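Side-chain contacts in cpftsy (Physcomitrella patens, PDB 4AK9), which probably acts as the chloroplast signal recognition particle receptor, a SIMIBI-class GTPase that takes part in protein targeting during chloroplast biogenesis: residues D43-E46 and S47-E51; K129-T132 and L133-A137; R193-E197 and E198-V202; N250-A253 and Q254-F258; D308-S311 and F312-A315. All coordinates share one frame; numbering follows the deposited sequence.

Contact 1. Residues D43-E46 and S47-E51; sequences DESE and SILDE
The flat carboxylates of E46 and D50 both lean on the opening turns of helix 45-58, part of the SRP54-type helical bundle. E46 brings OE1 to 3.9 Å from L49 CD1, its chain folding over at CG (chi2 -68°) to cross the leucine at a slant. The D50 group turns back on its own helix, and D50 CG stands 3.5 Å from E46 O, the carbonyl that also accepts D50 N. Both acids find their charge partners elsewhere. R74 of helix 63-78 forms salt bridges with E46 OE1 and D50 OD1, while in the second subunit R210 pairs with E46 OE2 and L211 gives its backbone N to D50 OD2. With 6.1 Å between E46 OE1 and D50 OD1, the shared arginine probably offsets their repulsion. On the inner side S45 OG, which accepts from W40 NE1, lies 4.0 Å from L49 CD1. E44 holds the N-cap position, and its carbonyl accepts I48 N at 2.8 Å. I48 CG1, placed beside its own backbone N, also presses on E44 O, at 3.2 Å. Where the helix begins, a water accepts from S47 N at 2.9 Å and donates weakly to D43 O.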
loop_
_atom_site.group_PDB
_atom_site.type_symbol
_atom_site.label_atom_id
_atom_site.label_comp_id
_atom_site.label_asym_id
_atom_site.label_seq_id
_atom_site.Cartn_x
_atom_site.Cartn_y
_atom_site.Cartn_z
ATOM N N ASP A 43 8.388 -29.672 -3.943
ATOM C CA ASP A 43 8.578 -29.791 -2.501
ATOM C C ASP A 43 8.419 -28.414 -1.879
ATOM O O ASP A 43 7.685 -28.242 -0.900
ATOM C CB ASP A 43 9.977 -30.340 -2.193
ATOM C CG ASP A 43 10.227 -30.532 -0.700
ATOM O OD1 ASP A 43 9.308 -31.005 0.033
ATOM O OD2 ASP A 43 11.364 -30.211 -0.273
ATOM N N GLU A 44 9.113 -27.441 -2.461
ATOM C CA GLU A 44 9.067 -26.084 -1.942
ATOM C C GLU A 44 7.981 -25.245 -2.615
ATOM O O GLU A 44 7.949 -24.020 -2.382
ATOM C CB GLU A 44 10.443 -25.418 -2.082
ATOM C CG GLU A 44 11.478 -25.953 -1.072
ATOM C CD GLU A 44 12.915 -25.834 -1.559
ATOM O OE1 GLU A 44 13.328 -26.672 -2.394
ATOM O OE2 GLU A 44 13.638 -24.915 -1.101
ATOM N N SER A 45 7.086 -25.873 -3.399
ATOM C CA SER A 45 6.148 -25.085 -4.218
ATOM C C SER A 45 5.394 -24.091 -3.357
ATOM O O SER A 45 5.401 -22.883 -3.628
ATOM C CB SER A 45 5.145 -25.940 -4.983
ATOM O OG SER A 45 4.579 -25.163 -6.022
ATOM N N GLU A 46 4.784 -24.591 -2.288
ATOM C CA GLU A 46 3.977 -23.739 -1.425
ATOM C C GLU A 46 4.758 -22.580 -0.809
ATOM O O GLU A 46 4.240 -21.460 -0.735
ATOM C CB GLU A 46 3.245 -24.562 -0.367
ATOM C CG GLU A 46 2.195 -25.503 -0.961
ATOM C CD GLU A 46 1.001 -24.768 -1.578
ATOM O OE1 GLU A 46 1.163 -24.073 -2.613
ATOM O OE2 GLU A 46 -0.118 -24.892 -1.026
ATOM N N SER A 47 6.004 -22.834 -0.416
ATOM C CA SER A 47 6.902 -21.800 0.105
ATOM C C SER A 47 7.248 -20.750 -0.952
ATOM O O SER A 47 7.279 -19.527 -0.661
ATOM C CB SER A 47 8.205 -22.428 0.626
ATOM O OG SER A 47 7.957 -23.210 1.786
ATOM N N ILE A 48 7.513 -21.224 -2.165
ATOM C CA ILE A 48 7.901 -20.366 -3.262
ATOM C C ILE A 48 6.713 -19.485 -3.647
ATOM O O ILE A 48 6.894 -18.301 -3.939
ATOM C CB ILE A 48 8.383 -21.187 -4.480
ATOM C CG1 ILE A 48 9.638 -21.965 -4.110
ATOM C CG2 ILE A 48 8.694 -20.282 -5.652
ATOM C CD1 ILE A 48 10.653 -21.127 -3.410
ATOM N N LEU A 49 5.510 -20.033 -3.599
ATOM C CA LEU A 49 4.337 -19.295 -4.050
ATOM C C LEU A 49 3.954 -18.253 -2.998
ATOM O O LEU A 49 3.438 -17.195 -3.347
ATOM C CB LEU A 49 3.148 -20.201 -4.374
ATOM C CG LEU A 49 3.337 -21.127 -5.588
ATOM C CD1 LEU A 49 2.102 -21.981 -5.823
ATOM C CD2 LEU A 49 3.644 -20.315 -6.819
ATOM N N ASP A 50 4.198 -18.553 -1.727
ATOM C CA ASP A 50 4.062 -17.545 -0.668
ATOM C C ASP A 50 4.990 -16.380 -0.932
ATOM O O ASP A 50 4.570 -15.220 -0.854
ATOM C CB ASP A 50 4.349 -18.140 0.725
ATOM C CG ASP A 50 3.130 -18.838 1.326
ATOM O OD1 ASP A 50 2.099 -18.962 0.621
ATOM O OD2 ASP A 50 3.191 -19.272 2.506
ATOM N N GLU A 51 6.253 -16.670 -1.219
ATOM C CA GLU A 51 7.222 -15.638 -1.560
ATOM C C GLU A 51 6.782 -14.839 -2.785
ATOM O O GLU A 51 6.936 -13.607 -2.806
ATOM C CB GLU A 51 8.616 -16.223 -1.792
ATOM C CG GLU A 51 9.216 -16.907 -0.571
ATOM C CD GLU A 51 10.635 -17.414 -0.821
ATOM O OE1 GLU A 51 11.449 -16.643 -1.387
ATOM O OE2 GLU A 51 10.926 -18.583 -0.463
HETATM O O HOH W 1 6.478 -25.531 0.635
#

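Contact 2. Residues K129-T132 and L133-A137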
loop_
_atom_site.group_PDB
_atom_site.type_symbol
_atom_site.label_atom_id
_atom_site.label_comp_id
_atom_site.label_asym_id
_atom_site.label_seq_id
_atom_site.Cartn_x
_atom_site.Cartn_y
_atom_site.Cartn_z
ATOM N N LYS A 129 -6.265 16.746 -11.526
ATOM C CA LYS A 129 -7.440 16.822 -12.385
ATOM C C LYS A 129 -7.224 17.828 -13.507
ATOM O O LYS A 129 -7.516 17.538 -14.673
ATOM C CB LYS A 129 -8.692 17.218 -11.589
ATOM C CG LYS A 129 -9.213 16.171 -10.649
ATOM C CD LYS A 129 -10.630 16.540 -10.110
ATOM C CE LYS A 129 -10.634 17.801 -9.264
ATOM N NZ LYS A 129 -11.882 17.844 -8.408
ATOM N N THR A 130 -6.694 18.994 -13.156
ATOM C CA THR A 130 -6.450 20.059 -14.141
ATOM C C THR A 130 -5.465 19.602 -15.212
ATOM O O THR A 130 -5.715 19.734 -16.419
ATOM C CB THR A 130 -5.921 21.339 -13.462
ATOM O OG1 THR A 130 -6.882 21.787 -12.496
ATOM C CG2 THR A 130 -5.727 22.421 -14.496
ATOM N N THR A 131 -4.349 19.032 -14.773
ATOM C CA THR A 131 -3.349 18.527 -15.690
ATOM C C THR A 131 -3.923 17.441 -16.576
ATOM O O THR A 131 -3.710 17.442 -17.785
ATOM C CB THR A 131 -2.150 17.949 -14.885
ATOM O OG1 THR A 131 -1.484 19.021 -14.216
ATOM C CG2 THR A 131 -1.181 17.263 -15.805
ATOM N N THR A 132 -4.687 16.520 -15.987
ATOM C CA THR A 132 -5.269 15.431 -16.787
ATOM C C THR A 132 -6.214 15.955 -17.867
ATOM O O THR A 132 -6.196 15.463 -19.009
ATOM C CB THR A 132 -5.981 14.390 -15.890
ATOM O OG1 THR A 132 -5.016 13.866 -14.965
ATOM C CG2 THR A 132 -6.554 13.227 -16.741
ATOM N N LEU A 133 -7.036 16.918 -17.466
ATOM C CA LEU A 133 -7.968 17.634 -18.327
ATOM C C LEU A 133 -7.197 18.208 -19.539
ATOM O O LEU A 133 -7.594 18.023 -20.682
ATOM C CB LEU A 133 -8.613 18.759 -17.504
ATOM C CG LEU A 133 -10.137 18.978 -17.515
ATOM C CD1 LEU A 133 -10.813 18.004 -18.427
ATOM C CD2 LEU A 133 -10.715 18.876 -16.106
ATOM N N GLY A 134 -6.089 18.891 -19.276
ATOM C CA GLY A 134 -5.268 19.441 -20.355
ATOM C C GLY A 134 -4.707 18.382 -21.283
ATOM O O GLY A 134 -4.743 18.533 -22.520
ATOM N N LYS A 135 -4.210 17.277 -20.715
ATOM C CA LYS A 135 -3.638 16.258 -21.567
ATOM C C LYS A 135 -4.699 15.502 -22.341
ATOM O O LYS A 135 -4.412 15.006 -23.448
ATOM C CB LYS A 135 -2.783 15.282 -20.746
ATOM C CG LYS A 135 -1.601 15.955 -20.030
ATOM C CD LYS A 135 -0.640 14.882 -19.465
ATOM C CE LYS A 135 0.315 15.495 -18.473
ATOM N NZ LYS A 135 1.473 14.538 -18.137
ATOM N N LEU A 136 -5.912 15.386 -21.784
ATOM C CA LEU A 136 -7.010 14.810 -22.579
ATOM C C LEU A 136 -7.328 15.710 -23.777
ATOM O O LEU A 136 -7.528 15.233 -24.905
ATOM C CB LEU A 136 -8.288 14.628 -21.740
ATOM C CG LEU A 136 -8.303 13.414 -20.830
ATOM C CD1 LEU A 136 -9.529 13.462 -19.902
ATOM C CD2 LEU A 136 -8.297 12.147 -21.707
ATOM N N ALA A 137 -7.436 16.996 -23.507
ATOM C CA ALA A 137 -7.721 17.985 -24.552
ATOM C C ALA A 137 -6.733 17.882 -25.701
ATOM O O ALA A 137 -7.118 17.929 -26.872
ATOM C CB ALA A 137 -7.669 19.356 -23.980
#
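Helix 126-142 follows strand 117-123 through what looks like the P-loop (Walker A) of an SRP-type GTPase, and the first turns of this helix carry the contact. Within it T131 and K135, one turn apart, run side by side in the same direction, with T131 CG2 3.5 Å from K135 CE. The lysine is nearly fully extended beyond CG, so this methyl meets the chain close to its end, while K135 CG rests 3.4 Å from T131 O. K135 NZ then goes on to the carbonyl of G300.

T130, T131 and T132 share one conformation. Each has OG1 beside its backbone N (chi1 -59° in T132), which lets the hydroxyls bond back to the carbonyls of G126, G127 and G128 in turn. The same torsion sends each CG2 the other way; in T132 it comes loosely to 4.3 Å from L136 CD1. K129 heads away from L133, and its NZ is bound by the carbonyls of T207 and G123.

L133 packs more closely, its CB lying 3.2 Å from T130 O and 3.3 Å from K129 O. Farther out, L133 and L136 both reach I121 of the central strand, and T132 touches I268 and T270, so this face of the helix packs on the sheet, while T130 and L133 also meet helix 158-170. Backbone bonds tie the two segments throughout: L133 N to K129 O, G134 N to T130 O, K135 N to T131 O, and L136 N to T132 O at 2.8 Å, the last carbonyl also meeting L136 CG at 3.5 Å.

Contact 3. Residues R193-E197 and E198-V202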
loop_
_atom_site.group_PDB
_atom_site.type_symbol
_atom_site.label_atom_id
_atom_site.label_comp_id
_atom_site.label_asym_id
_atom_site.label_seq_id
_atom_site.Cartn_x
_atom_site.Cartn_y
_atom_site.Cartn_z
ATOM N N ARG A 193 -24.620 24.049 -22.809
ATOM C CA ARG A 193 -25.514 24.789 -23.710
ATOM C C ARG A 193 -24.730 25.393 -24.854
ATOM O O ARG A 193 -25.117 25.282 -26.018
ATOM C CB ARG A 193 -26.233 25.904 -22.953
ATOM C CG ARG A 193 -27.296 25.404 -21.992
ATOM C CD ARG A 193 -28.240 26.539 -21.587
ATOM N NE ARG A 193 -27.549 27.638 -20.904
ATOM C CZ ARG A 193 -27.354 27.683 -19.587
ATOM N NH1 ARG A 193 -27.787 26.688 -18.824
ATOM N NH2 ARG A 193 -26.730 28.717 -19.028
ATOM N N ARG A 194 -23.602 26.016 -24.512
ATOM C CA ARG A 194 -22.762 26.658 -25.515
ATOM C C ARG A 194 -22.232 25.649 -26.518
ATOM O O ARG A 194 -22.124 25.934 -27.710
ATOM C CB ARG A 194 -21.612 27.423 -24.850
ATOM C CG ARG A 194 -20.651 28.023 -25.862
ATOM C CD ARG A 194 -19.654 28.988 -25.243
ATOM N NE ARG A 194 -18.563 29.228 -26.185
ATOM C CZ ARG A 194 -17.378 29.726 -25.858
ATOM N NH1 ARG A 194 -17.114 30.049 -24.592
ATOM N NH2 ARG A 194 -16.452 29.886 -26.797
ATOM N N ALA A 195 -21.919 24.447 -26.043
ATOM C CA ALA A 195 -21.387 23.441 -26.936
ATOM C C ALA A 195 -22.449 22.940 -27.900
ATOM O O ALA A 195 -22.130 22.585 -29.030
ATOM C CB ALA A 195 -20.856 22.277 -26.152
ATOM N N VAL A 196 -23.691 22.859 -27.430
ATOM C CA VAL A 196 -24.776 22.394 -28.293
ATOM C C VAL A 196 -25.025 23.459 -29.368
ATOM O O VAL A 196 -25.148 23.142 -30.568
ATOM C CB VAL A 196 -26.075 22.130 -27.506
ATOM C CG1 VAL A 196 -27.199 21.737 -28.467
ATOM C CG2 VAL A 196 -25.855 21.031 -26.447
ATOM N N GLU A 197 -25.055 24.719 -28.939
ATOM C CA GLU A 197 -25.319 25.822 -29.865
ATOM C C GLU A 197 -24.216 25.991 -30.893
ATOM O O GLU A 197 -24.489 26.266 -32.070
ATOM C CB GLU A 197 -25.520 27.142 -29.117
ATOM C CG GLU A 197 -26.731 27.159 -28.197
ATOM C CD GLU A 197 -28.047 26.850 -28.920
ATOM O OE1 GLU A 197 -28.407 27.612 -29.849
ATOM O OE2 GLU A 197 -28.720 25.849 -28.554
ATOM N N GLU A 198 -22.970 25.833 -30.450
ATOM C CA GLU A 198 -21.827 26.164 -31.305
ATOM C C GLU A 198 -21.118 24.972 -31.922
ATOM O O GLU A 198 -19.985 25.106 -32.399
ATOM C CB GLU A 198 -20.829 27.023 -30.549
ATOM C CG GLU A 198 -21.447 28.288 -30.014
ATOM C CD GLU A 198 -20.442 29.155 -29.270
ATOM O OE1 GLU A 198 -19.220 28.912 -29.401
ATOM O OE2 GLU A 198 -20.875 30.078 -28.548
ATOM N N ASP A 199 -21.772 23.814 -31.900
ATOM C CA ASP A 199 -21.302 22.678 -32.688
ATOM C C ASP A 199 -19.917 22.163 -32.240
ATOM O O ASP A 199 -19.108 21.742 -33.073
ATOM C CB ASP A 199 -21.279 23.074 -34.181
ATOM C CG ASP A 199 -21.406 21.882 -35.119
ATOM O OD1 ASP A 199 -22.543 21.376 -35.298
ATOM O OD2 ASP A 199 -20.367 21.470 -35.690
ATOM N N PHE A 200 -19.653 22.193 -30.930
ATOM C CA PHE A 200 -18.432 21.598 -30.354
ATOM C C PHE A 200 -18.577 20.080 -30.311
ATOM O O PHE A 200 -19.690 19.574 -30.173
ATOM C CB PHE A 200 -18.216 22.117 -28.934
ATOM C CG PHE A 200 -17.572 23.484 -28.865
ATOM C CD1 PHE A 200 -18.348 24.643 -28.865
ATOM C CD2 PHE A 200 -16.187 23.610 -28.787
ATOM C CE1 PHE A 200 -17.757 25.907 -28.793
ATOM C CE2 PHE A 200 -15.586 24.866 -28.718
ATOM C CZ PHE A 200 -16.370 26.017 -28.718
ATOM N N ASP A 201 -17.473 19.343 -30.400
ATOM C CA ASP A 201 -17.574 17.883 -30.421
ATOM C C ASP A 201 -17.535 17.275 -29.024
ATOM O O ASP A 201 -18.144 16.231 -28.782
ATOM C CB ASP A 201 -16.461 17.270 -31.254
ATOM C CG ASP A 201 -16.515 17.713 -32.711
ATOM O OD1 ASP A 201 -17.478 17.331 -33.419
ATOM O OD2 ASP A 201 -15.589 18.434 -33.150
ATOM N N VAL A 202 -16.796 17.913 -28.120
ATOM C CA VAL A 202 -16.549 17.323 -26.793
ATOM C C VAL A 202 -16.461 18.455 -25.794
ATOM O O VAL A 202 -15.865 19.493 -26.099
ATOM C CB VAL A 202 -15.200 16.572 -26.743
ATOM C CG1 VAL A 202 -14.922 16.103 -25.334
ATOM C CG2 VAL A 202 -15.201 15.360 -27.677
HETATM O O HOH W 2 -22.129 20.003 -31.232
#
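R194 and E198 form a salt bridge one turn apart, at the C-terminal end of helix 184-197, where the chain leaves the helix in a Schellman-like turn. The ionic part is weak but straight: R194 NE reaches E198 OE1 at 3.3 Å and 169°. OE1 lies at the edge of the guanidinium, near its plane, although the guanidinium and carboxylate planes are 46° apart. The arginine is extended from CG to NE, with CG anti to its backbone N, and E198 OE2 settles alongside, 3.4 Å from R194 CG.

Backbone bonds end the helix. E198 N donates to R194 O, after which D199 takes left-handed backbone angles and turns the chain. F200 N can then bond to A195 O at 3.1 Å, in the carbonyl plane and on a lone pair. V196 O is 3.7 Å from D199 N, too long to complete the classical motif.

Apolar packing follows from the same turn. F200 points back toward the helix and sets its CB 3.8 Å from A195 CB, with both residues on L148 of strand 147-150. The F200 ring also has a cation-pi partner in K146, and D199 pairs with R115. A water donates to F200 O at 2.7 Å and weakly to A195 O.

Contact 4. Residues N250-A253 and Q254-F258; sequences NMLA and QAREF
M251 and A255 meet one turn apart on the packed side of helix 251-261, the crossover of the beta-alpha-beta unit between strands 238-244 and 266-270. A255 CB lies 3.5 Å from M251 O and faces L241 and L288, while M251 reaches L243 and C280. L252, also buried, packs on V284 and E287 of helix 280-288.

From this packed part R256 runs out to the exposed side. Its CG presses on L252 O at 3.2 Å, and the chain stays extended to NE as it crosses the leucine at an angle, bringing NH1 to 3.7 Å from L252 CB. The guanidinium is placed obliquely to the leucine, and NH2 makes a salt bridge to E287.

The flank of A253 and E257 is looser and partly exposed. Here E257 CG rests 3.3 Å from A253 O, but the side chains meet only loosely, E257 OE2 to A253 CB being 4.2 Å, and P63 of the second subunit packs against A253.

Q254 projects from another side of the helix, toward L243 and V124. With chi1 at 68°, CG is squeezed over the backbone and meets M251 O at 3.4 Å. The extended chain carries the amide back toward the helix start, where NE2 also bonds weakly to E54 of the second subunit. A water joins the ends, accepting from Q254 NE2 at 2.8 Å and donating to N250 O at 2.6 Å.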
loop_
_atom_site.group_PDB
_atom_site.type_symbol
_atom_site.label_atom_id
_atom_site.label_comp_id
_atom_site.label_asym_id
_atom_site.label_seq_id
_atom_site.Cartn_x
_atom_site.Cartn_y
_atom_site.Cartn_z
ATOM N N ASN A 250 -3.730 2.688 -1.490
ATOM C CA ASN A 250 -4.454 3.647 -0.667
ATOM C C ASN A 250 -5.486 4.456 -1.424
ATOM O O ASN A 250 -6.399 5.011 -0.803
ATOM C CB ASN A 250 -3.461 4.544 0.103
ATOM C CG ASN A 250 -2.703 3.769 1.139
ATOM O OD1 ASN A 250 -3.254 2.853 1.801
ATOM N ND2 ASN A 250 -1.417 4.088 1.278
ATOM N N MET A 251 -5.383 4.475 -2.753
ATOM C CA MET A 251 -6.378 5.156 -3.598
ATOM C C MET A 251 -7.760 4.497 -3.590
ATOM O O MET A 251 -8.737 5.133 -3.967
ATOM C CB MET A 251 -5.907 5.252 -5.057
ATOM C CG MET A 251 -6.131 3.933 -5.834
ATOM S SD MET A 251 -5.422 3.840 -7.483
ATOM C CE MET A 251 -3.911 4.785 -7.394
ATOM N N LEU A 252 -7.857 3.235 -3.164
ATOM C CA LEU A 252 -9.141 2.534 -3.148
ATOM C C LEU A 252 -10.173 3.205 -2.236
ATOM O O LEU A 252 -11.362 3.170 -2.552
ATOM C CB LEU A 252 -8.982 1.062 -2.716
ATOM C CG LEU A 252 -8.933 -0.051 -3.762
ATOM C CD1 LEU A 252 -8.048 0.283 -4.934
ATOM C CD2 LEU A 252 -8.460 -1.360 -3.098
ATOM N N ALA A 253 -9.727 3.822 -1.139
ATOM C CA ALA A 253 -10.658 4.474 -0.203
ATOM C C ALA A 253 -11.400 5.633 -0.878
ATOM O O ALA A 253 -12.642 5.681 -0.887
ATOM C CB ALA A 253 -9.929 4.947 1.067
ATOM N N GLN A 254 -10.651 6.537 -1.499
ATOM C CA GLN A 254 -11.296 7.667 -2.163
ATOM C C GLN A 254 -12.048 7.209 -3.432
ATOM O O GLN A 254 -13.054 7.818 -3.814
ATOM C CB GLN A 254 -10.285 8.794 -2.449
ATOM C CG GLN A 254 -9.276 8.429 -3.477
ATOM C CD GLN A 254 -8.156 9.430 -3.555
ATOM O OE1 GLN A 254 -8.050 10.162 -4.536
ATOM N NE2 GLN A 254 -7.296 9.464 -2.522
ATOM N N ALA A 255 -11.618 6.118 -4.068
ATOM C CA ALA A 255 -12.346 5.620 -5.241
ATOM C C ALA A 255 -13.733 5.081 -4.888
ATOM O O ALA A 255 -14.727 5.300 -5.609
ATOM C CB ALA A 255 -11.553 4.579 -5.970
ATOM N N ARG A 256 -13.807 4.349 -3.780
ATOM C CA ARG A 256 -15.095 3.861 -3.299
ATOM C C ARG A 256 -16.018 5.020 -2.935
ATOM O O ARG A 256 -17.202 4.998 -3.275
ATOM C CB ARG A 256 -14.888 2.989 -2.066
ATOM C CG ARG A 256 -14.209 1.685 -2.410
ATOM C CD ARG A 256 -14.184 0.720 -1.224
ATOM N NE ARG A 256 -13.974 -0.634 -1.717
ATOM C CZ ARG A 256 -12.823 -1.293 -1.649
ATOM N NH1 ARG A 256 -11.761 -0.740 -1.059
ATOM N NH2 ARG A 256 -12.750 -2.520 -2.150
ATOM N N GLU A 257 -15.464 6.021 -2.264
ATOM C CA GLU A 257 -16.240 7.178 -1.823
ATOM C C GLU A 257 -16.796 7.943 -3.009
ATOM O O GLU A 257 -17.998 8.260 -3.035
ATOM C CB GLU A 257 -15.391 8.101 -0.946
ATOM C CG GLU A 257 -15.076 7.505 0.424
ATOM C CD GLU A 257 -13.992 8.277 1.191
ATOM O OE1 GLU A 257 -14.014 9.536 1.147
ATOM O OE2 GLU A 257 -13.138 7.618 1.846
ATOM N N PHE A 258 -15.952 8.239 -3.997
ATOM C CA PHE A 258 -16.452 8.967 -5.168
ATOM C C PHE A 258 -17.516 8.200 -5.932
ATOM O O PHE A 258 -18.487 8.775 -6.428
ATOM C CB PHE A 258 -15.302 9.418 -6.108
ATOM C CG PHE A 258 -14.727 10.753 -5.754
ATOM C CD1 PHE A 258 -13.788 10.878 -4.727
ATOM C CD2 PHE A 258 -15.162 11.904 -6.399
ATOM C CE1 PHE A 258 -13.267 12.114 -4.372
ATOM C CE2 PHE A 258 -14.641 13.149 -6.041
ATOM C CZ PHE A 258 -13.696 13.260 -5.027
HETATM O O HOH W 3 -7.456 7.410 -0.590
#

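Contact 5. Residues D308-S311 and F312-A315; sequences DAQS and FVDA
Q310 and D314 meet through one side-chain hydrogen bond, Q310 NE2 to D314 OD1, 3.2 Å long and bent to 140°. The carboxylate oxygen lies almost in the plane of the amide, whereas the nitrogen approaches from above the carboxylate plane, so that the two flat groups are inclined rather than coplanar. Q310 gets there by doubling back: CG is anti to the backbone N and the chain bends at chi2 (56°), swinging NE2 over the next turn. D314 CG stays close to the helix, 3.3 Å from Q310 O, the same carbonyl that accepts D314 N. K93 offers D314 OD1 a long, weak ion pair from outside.

Next to this pair, V313 CG2 lies 3.3 Å from A309 O, and F312 CB rests on D308 O at 3.5 Å, the acceptor of F312 N.

These residues occupy the short C-terminal helix 309-316 of the GTPase domain, and its start is fixed by D308 at the N-cap. D308 OD2 is gripped twice, by S311 N at 3.0 Å and by S311 OG at 2.8 Å, both on its anti side. S311 turns OG beside its own backbone N (chi1 -52°), which lets hydroxyl and amide converge on one oxygen.

Farther out, F312 is buried with its ring edge-to-face with F23 and also against F307, and it also touches V281, V282 and L100. A309 packs on L100 and T101 of helix 85-101, and P14 touches D308 and S311. At the other end of the contact, A315 O accepts from R27 NH1.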
loop_
_atom_site.group_PDB
_atom_site.type_symbol
_atom_site.label_atom_id
_atom_site.label_comp_id
_atom_site.label_asym_id
_atom_site.label_seq_id
_atom_site.Cartn_x
_atom_site.Cartn_y
_atom_site.Cartn_z
ATOM N N ASP A 308 -4.249 -0.332 -22.088
ATOM C CA ASP A 308 -4.496 -1.617 -22.728
ATOM C C ASP A 308 -3.896 -2.704 -21.843
ATOM O O ASP A 308 -2.720 -2.636 -21.487
ATOM C CB ASP A 308 -3.853 -1.669 -24.117
ATOM C CG ASP A 308 -3.990 -3.023 -24.758
ATOM O OD1 ASP A 308 -5.137 -3.392 -25.118
ATOM O OD2 ASP A 308 -2.971 -3.743 -24.898
ATOM N N ALA A 309 -4.703 -3.704 -21.502
ATOM C CA ALA A 309 -4.311 -4.716 -20.522
ATOM C C ALA A 309 -3.095 -5.518 -20.987
ATOM O O ALA A 309 -2.165 -5.742 -20.245
ATOM C CB ALA A 309 -5.475 -5.641 -20.247
ATOM N N GLN A 310 -3.095 -5.953 -22.241
ATOM C CA GLN A 310 -1.913 -6.678 -22.714
ATOM C C GLN A 310 -0.620 -5.840 -22.674
ATOM O O GLN A 310 0.425 -6.323 -22.236
ATOM C CB GLN A 310 -2.154 -7.286 -24.096
ATOM C CG GLN A 310 -1.128 -8.356 -24.455
ATOM C CD GLN A 310 -1.060 -9.481 -23.437
ATOM O OE1 GLN A 310 -2.029 -10.224 -23.237
ATOM N NE2 GLN A 310 0.100 -9.614 -22.773
ATOM N N SER A 311 -0.687 -4.591 -23.122
ATOM C CA SER A 311 0.494 -3.720 -23.095
ATOM C C SER A 311 0.989 -3.502 -21.680
ATOM O O SER A 311 2.197 -3.451 -21.430
ATOM C CB SER A 311 0.147 -2.352 -23.678
ATOM O OG SER A 311 -0.456 -2.526 -24.955
ATOM N N PHE A 312 0.050 -3.357 -20.755
ATOM C CA PHE A 312 0.411 -3.151 -19.362
ATOM C C PHE A 312 1.136 -4.374 -18.820
ATOM O O PHE A 312 2.185 -4.256 -18.164
ATOM C CB PHE A 312 -0.857 -2.854 -18.550
ATOM C CG PHE A 312 -0.641 -2.797 -17.070
ATOM C CD1 PHE A 312 -0.049 -1.688 -16.478
ATOM C CD2 PHE A 312 -1.035 -3.865 -16.256
ATOM C CE1 PHE A 312 0.147 -1.652 -15.078
ATOM C CE2 PHE A 312 -0.842 -3.827 -14.849
ATOM C CZ PHE A 312 -0.256 -2.703 -14.280
ATOM N N VAL A 313 0.598 -5.561 -19.103
ATOM C CA VAL A 313 1.197 -6.771 -18.569
ATOM C C VAL A 313 2.605 -6.935 -19.159
ATOM O O VAL A 313 3.570 -7.266 -18.443
ATOM C CB VAL A 313 0.324 -8.032 -18.843
ATOM C CG1 VAL A 313 1.074 -9.305 -18.419
ATOM C CG2 VAL A 313 -1.013 -7.922 -18.082
ATOM N N ASP A 314 2.734 -6.662 -20.451
ATOM C CA ASP A 314 4.061 -6.701 -21.093
ATOM C C ASP A 314 5.066 -5.664 -20.549
ATOM O O ASP A 314 6.278 -5.885 -20.574
ATOM C CB ASP A 314 3.919 -6.544 -22.600
ATOM C CG ASP A 314 3.230 -7.743 -23.250
ATOM O OD1 ASP A 314 3.258 -8.854 -22.672
ATOM O OD2 ASP A 314 2.663 -7.553 -24.348
ATOM N N ALA A 315 4.562 -4.537 -20.058
ATOM C CA ALA A 315 5.413 -3.537 -19.433
ATOM C C ALA A 315 5.907 -3.963 -18.046
ATOM O O ALA A 315 7.027 -3.636 -17.655
ATOM C CB ALA A 315 4.699 -2.189 -19.369
#

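The five contacts follow one another along the chain. Each is local, so none closes a long loop, and none nests within or crosses another. Contact 1 starts helix 45-58 in the helical bundle, about 33 Å from contact 4 between centres; both touch the second subunit. Contact 2 lies in the helix after the putative P-loop, and contact 3, about 19 Å away between centres, ends helix 184-197 and leads into strand 202-205. Contact 4 belongs to the crossover between strands 238-244 and 266-270. Contact 5, in the final helix, brings the C terminus back against helix 85-101, joining the GTPase domain to the N-terminal helical region, which also holds contact 1.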